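Local structure of fiber protein (Raptor siadenovirus a, 5FJL) at residues S94-E99 against V148-S153; V108-A113 against M134-D139. The protein is an adenovirus fibre, whose trimeric head domain, described here, probably attaches the virion to a host-cell receptor at the start of entry. All blocks are in the same frame, centred on the assembly; numbering follows the deposited sequence.

How the contacts relate
Contacts 1 and 2 have centres about 18 Å apart, and contact 2 (108-113 with 134-139) is nested along the chain inside the loop closed by contact 1 (94-99 with 148-153). Together they exemplify how loops are fastened to the strands of a trimeric beta domain. Strands 127-138 and 144-149, which carry at least part of one segment of each, follow each other in sequence and pair antiparallel in the same sheet. The contacts meet where Val-148 CG2 packs on Met-134 CE, at 4.2 Å. Both also touch the second subunit, so each contact lies at the trimer interface, from the loop and the strand side alike.

Contact 1 (S94-E99 against V148-S153); sequences STLKDE and VLRSES
Arg-150 is held to the loop 94-99 through both its backbone and its side chain. Its amide N donates to Asp-98 O at 2.9 Å in an almost straight bond (176°), and its guanidinium NH1 donates to Lys-97 O, also at 2.9 Å. That oxygen lies in the guanidinium plane, whereas NH1 stands well above the plane of the carbonyl. With its chain bent at chi3 (55°), the guanidinium group reaches Lys-97 O, and NH1 and NH2 also make weak bonds to Glu-152 O of its own segment. Glu-130 forms a salt bridge with NE, and Phe-121 adds a cation-pi contact. One water takes the N-H of Ser-153 and donates to Asp-98 OD2, 2.8 Å from the water oxygen.

Packing completes the joint. Leu-96 crosses the arginine at about a right angle and lays CD1 on one guanidinium face, 3.5 Å from CZ and offset toward the rim. Farther along, Glu-99 CG runs beside Leu-149 CD2 at 4.0 Å. Arg-129 of the second subunit donates to Asp-98 O and Arg-150 O, tying this joint to the trimer. Leu-96 centres an inverse gamma turn, and Glu-99 with Leu-149 is a non-hydrogen-bonded pair of strands 99-103 and 144-149 in the fibre head's antiparallel sheet.

Contact 2 (V108-A113 against M134-D139); sequences VQLNTA and MQFLTD
Asn-111 OD1 accepts from Thr-138 OG1 at 2.7 Å and from a water that in turn takes the N-H of Thr-138. The hydroxyl comes in tilted from the carbonyl plane. The other end of the amide is fixed too: Asn-111 ND2 donates in plane to a lone pair of Gln-109 OE1 at 3.0 Å, which sets which way round the group lies. A second water donates to Thr-138 OG1 and accepts from Leu-110 N.

Thr-112 takes part in three bonds across the contact. Its N donates to Phe-136 O at 2.9 Å (170°), while Phe-136 N donates to Thr-112 OG1 at 3.1 Å. With chi1 at 74°, OG1 sits between the backbone N and the carbonyl carbon, from where it also donates to Ala-113 O. Gln-135, extended, brings NE2 in plane to a lone pair of Thr-112 O at 2.9 Å; its OE1 bonds weakly to Thr-165 of the second subunit.

Next to these bonds Leu-110 puts CD2 over the centre of the Phe-136 ring, 3.6 Å from the centroid, a CH-pi contact; Phe-169 meets the ring edge-to-face. Side-chain groups and waters thus supply much of the bonding that backbone pairing would give, holding an extended segment that is not a regular strand beside strand 127-138, with an apolar Leu-110/Phe-136 contact alongside.

Contact 1 (S94-E99 against V148-S153)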
# COMPACT_ATOMS: atom_id res chain seq x y z
N SER A 94 -15.88 9.39 -17.48
CA SER A 94 -16.33 9.67 -16.12
C SER A 94 -17.08 8.54 -15.42
O SER A 94 -17.41 8.64 -14.24
CB SER A 94 -17.18 10.93 -16.09
OG SER A 94 -18.32 10.81 -16.89
N THR A 95 -17.36 7.43 -16.11
CA THR A 95 -18.00 6.31 -15.43
C THR A 95 -17.08 5.74 -14.37
O THR A 95 -15.86 5.65 -14.59
CB THR A 95 -18.34 5.19 -16.42
OG1 THR A 95 -19.00 5.75 -17.56
CG2 THR A 95 -19.24 4.17 -15.73
N LEU A 96 -17.67 5.34 -13.26
CA LEU A 96 -16.92 4.82 -12.11
C LEU A 96 -16.52 3.35 -12.33
O LEU A 96 -16.95 2.46 -11.59
CB LEU A 96 -17.71 5.05 -10.83
CG LEU A 96 -17.02 4.74 -9.49
CD1 LEU A 96 -15.64 5.33 -9.44
CD2 LEU A 96 -17.89 5.25 -8.32
N LYS A 97 -15.66 3.17 -13.31
CA LYS A 97 -15.15 1.88 -13.69
C LYS A 97 -14.12 1.39 -12.67
O LYS A 97 -13.65 2.16 -11.82
CB LYS A 97 -14.45 1.99 -15.06
CG LYS A 97 -15.33 2.51 -16.20
CD LYS A 97 -14.51 2.82 -17.46
CE LYS A 97 -13.63 4.07 -17.35
NZ LYS A 97 -14.30 5.33 -16.87
N ASP A 98 -13.69 0.14 -12.81
CA ASP A 98 -12.61 -0.36 -11.94
C ASP A 98 -11.18 -0.03 -12.43
O ASP A 98 -10.17 -0.35 -11.77
CB ASP A 98 -12.80 -1.85 -11.64
CG ASP A 98 -12.64 -2.72 -12.84
OD1 ASP A 98 -12.06 -2.35 -13.85
OD2 ASP A 98 -13.14 -3.88 -12.74
N GLU A 99 -11.09 0.67 -13.57
CA GLU A 99 -9.85 1.20 -14.10
C GLU A 99 -10.19 2.59 -14.58
O GLU A 99 -11.12 2.75 -15.39
CB GLU A 99 -9.34 0.44 -15.34
CG GLU A 99 -8.96 -1.00 -15.25
CD GLU A 99 -8.81 -1.67 -16.64
OE1 GLU A 99 -9.16 -1.07 -17.70
OE2 GLU A 99 -8.33 -2.81 -16.67
N VAL A 148 -5.84 4.96 -12.08
CA VAL A 148 -6.37 4.56 -10.78
C VAL A 148 -7.04 3.22 -10.96
O VAL A 148 -7.90 3.06 -11.84
CB VAL A 148 -7.39 5.57 -10.24
CG1 VAL A 148 -7.88 5.21 -8.85
CG2 VAL A 148 -6.80 6.99 -10.23
N LEU A 149 -6.66 2.25 -10.13
CA LEU A 149 -7.27 0.92 -10.16
C LEU A 149 -8.09 0.70 -8.93
O LEU A 149 -7.64 0.97 -7.81
CB LEU A 149 -6.23 -0.17 -10.26
CG LEU A 149 -5.26 -0.09 -11.42
CD1 LEU A 149 -4.36 -1.33 -11.39
CD2 LEU A 149 -5.99 -0.08 -12.74
N ARG A 150 -9.31 0.22 -9.09
CA ARG A 150 -10.27 0.03 -8.02
C ARG A 150 -10.74 -1.41 -7.98
O ARG A 150 -10.53 -2.17 -8.94
CB ARG A 150 -11.48 0.93 -8.23
CG ARG A 150 -11.18 2.43 -8.29
CD ARG A 150 -12.41 3.25 -8.63
NE ARG A 150 -13.48 2.95 -7.71
CZ ARG A 150 -14.58 2.28 -7.98
NH1 ARG A 150 -14.84 1.84 -9.21
NH2 ARG A 150 -15.46 2.01 -7.01
N SER A 151 -11.39 -1.77 -6.89
CA SER A 151 -11.94 -3.13 -6.71
C SER A 151 -13.25 -3.36 -7.43
O SER A 151 -13.49 -4.47 -7.98
CB SER A 151 -12.18 -3.43 -5.24
OG SER A 151 -12.82 -4.70 -5.12
N GLU A 152 -14.14 -2.37 -7.42
CA GLU A 152 -15.54 -2.58 -7.84
C GLU A 152 -16.13 -1.51 -8.74
O GLU A 152 -16.38 -0.38 -8.28
CB GLU A 152 -16.43 -2.72 -6.61
CG GLU A 152 -17.75 -3.41 -6.91
CD GLU A 152 -18.75 -3.30 -5.77
OE1 GLU A 152 -18.33 -3.37 -4.59
OE2 GLU A 152 -19.95 -3.12 -6.08
N SER A 153 -16.44 -1.86 -9.98
CA SER A 153 -17.10 -0.95 -10.92
C SER A 153 -18.53 -0.64 -10.50
O SER A 153 -19.20 -1.47 -9.87
CB SER A 153 -17.08 -1.48 -12.35
OG SER A 153 -17.92 -2.60 -12.44
O HOH W 1 -15.17 -4.44 -10.95

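Contact 2 (V108-A113 against M134-D139)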
# COMPACT_ATOMS: atom_id res chain seq x y z
N VAL A 108 7.36 17.32 -18.47
CA VAL A 108 8.19 16.11 -18.32
C VAL A 108 7.32 14.91 -18.01
O VAL A 108 6.23 15.05 -17.49
CB VAL A 108 9.27 16.28 -17.25
CG1 VAL A 108 10.20 17.45 -17.60
CG2 VAL A 108 8.68 16.44 -15.85
N GLN A 109 7.81 13.73 -18.37
CA GLN A 109 7.16 12.49 -18.05
C GLN A 109 7.30 12.20 -16.58
O GLN A 109 8.25 12.64 -15.94
CB GLN A 109 7.85 11.33 -18.76
CG GLN A 109 7.67 11.30 -20.25
CD GLN A 109 8.30 10.06 -20.90
OE1 GLN A 109 8.57 9.03 -20.25
NE2 GLN A 109 8.51 10.15 -22.20
N LEU A 110 6.35 11.43 -16.06
CA LEU A 110 6.47 10.86 -14.72
C LEU A 110 6.03 9.41 -14.82
O LEU A 110 4.92 9.12 -15.21
CB LEU A 110 5.63 11.64 -13.70
CG LEU A 110 5.67 11.13 -12.26
CD1 LEU A 110 7.08 11.03 -11.71
CD2 LEU A 110 4.81 12.01 -11.37
N ASN A 111 6.95 8.48 -14.53
CA ASN A 111 6.68 7.05 -14.66
C ASN A 111 6.98 6.43 -13.31
O ASN A 111 8.10 6.58 -12.84
CB ASN A 111 7.62 6.45 -15.69
CG ASN A 111 7.36 7.00 -17.06
OD1 ASN A 111 6.30 6.78 -17.60
ND2 ASN A 111 8.28 7.80 -17.55
N THR A 112 5.97 5.81 -12.69
CA THR A 112 6.15 5.24 -11.33
C THR A 112 5.61 3.84 -11.25
O THR A 112 4.84 3.36 -12.08
CB THR A 112 5.41 6.12 -10.28
OG1 THR A 112 4.00 5.91 -10.35
CG2 THR A 112 5.78 7.58 -10.43
N ALA A 113 5.99 3.15 -10.15
CA ALA A 113 5.31 1.96 -9.70
C ALA A 113 3.98 2.36 -9.05
O ALA A 113 3.75 3.56 -8.79
CB ALA A 113 6.22 1.26 -8.69
N MET A 134 -2.78 3.63 -7.43
CA MET A 134 -2.58 4.57 -8.54
C MET A 134 -1.17 4.57 -9.00
O MET A 134 -0.24 4.25 -8.27
CB MET A 134 -3.12 5.89 -8.23
CG MET A 134 -2.59 6.53 -7.04
SD MET A 134 -3.39 8.14 -6.71
CE MET A 134 -5.11 7.84 -6.46
N GLN A 135 -1.00 4.91 -10.27
CA GLN A 135 0.30 4.80 -10.91
C GLN A 135 0.41 5.82 -12.02
O GLN A 135 -0.53 5.99 -12.77
CB GLN A 135 0.42 3.39 -11.51
CG GLN A 135 1.72 3.03 -12.11
CD GLN A 135 1.84 1.54 -12.37
OE1 GLN A 135 0.87 0.78 -12.21
NE2 GLN A 135 3.03 1.13 -12.65
N PHE A 136 1.55 6.48 -12.13
CA PHE A 136 1.82 7.41 -13.25
C PHE A 136 2.47 6.58 -14.36
O PHE A 136 3.47 5.87 -14.13
CB PHE A 136 2.73 8.54 -12.81
CG PHE A 136 2.06 9.58 -11.97
CD1 PHE A 136 1.41 10.65 -12.55
CD2 PHE A 136 2.09 9.50 -10.57
CE1 PHE A 136 0.81 11.63 -11.79
CE2 PHE A 136 1.50 10.46 -9.81
CZ PHE A 136 0.87 11.55 -10.40
N LEU A 137 1.93 6.71 -15.56
CA LEU A 137 2.41 5.96 -16.74
C LEU A 137 2.49 6.94 -17.92
O LEU A 137 1.82 7.95 -17.92
CB LEU A 137 1.45 4.84 -17.08
CG LEU A 137 1.30 3.70 -16.07
CD1 LEU A 137 0.21 2.75 -16.55
CD2 LEU A 137 2.61 2.96 -15.86
N THR A 138 3.33 6.63 -18.89
CA THR A 138 3.39 7.42 -20.13
C THR A 138 2.92 6.53 -21.25
O THR A 138 3.38 5.41 -21.41
CB THR A 138 4.80 7.88 -20.41
OG1 THR A 138 5.31 8.58 -19.31
CG2 THR A 138 4.87 8.81 -21.64
N ASP A 139 2.00 7.06 -22.05
CA ASP A 139 1.45 6.37 -23.23
C ASP A 139 2.57 6.18 -24.25
O ASP A 139 3.54 6.94 -24.26
CB ASP A 139 0.32 7.26 -23.77
CG ASP A 139 -0.63 6.55 -24.75
OD1 ASP A 139 -0.16 5.92 -25.74
OD2 ASP A 139 -1.85 6.66 -24.56
O HOH W 2 2.56 10.38 -16.06
O HOH W 3 4.41 10.73 -18.04
O HOH W 4 5.20 4.43 -18.22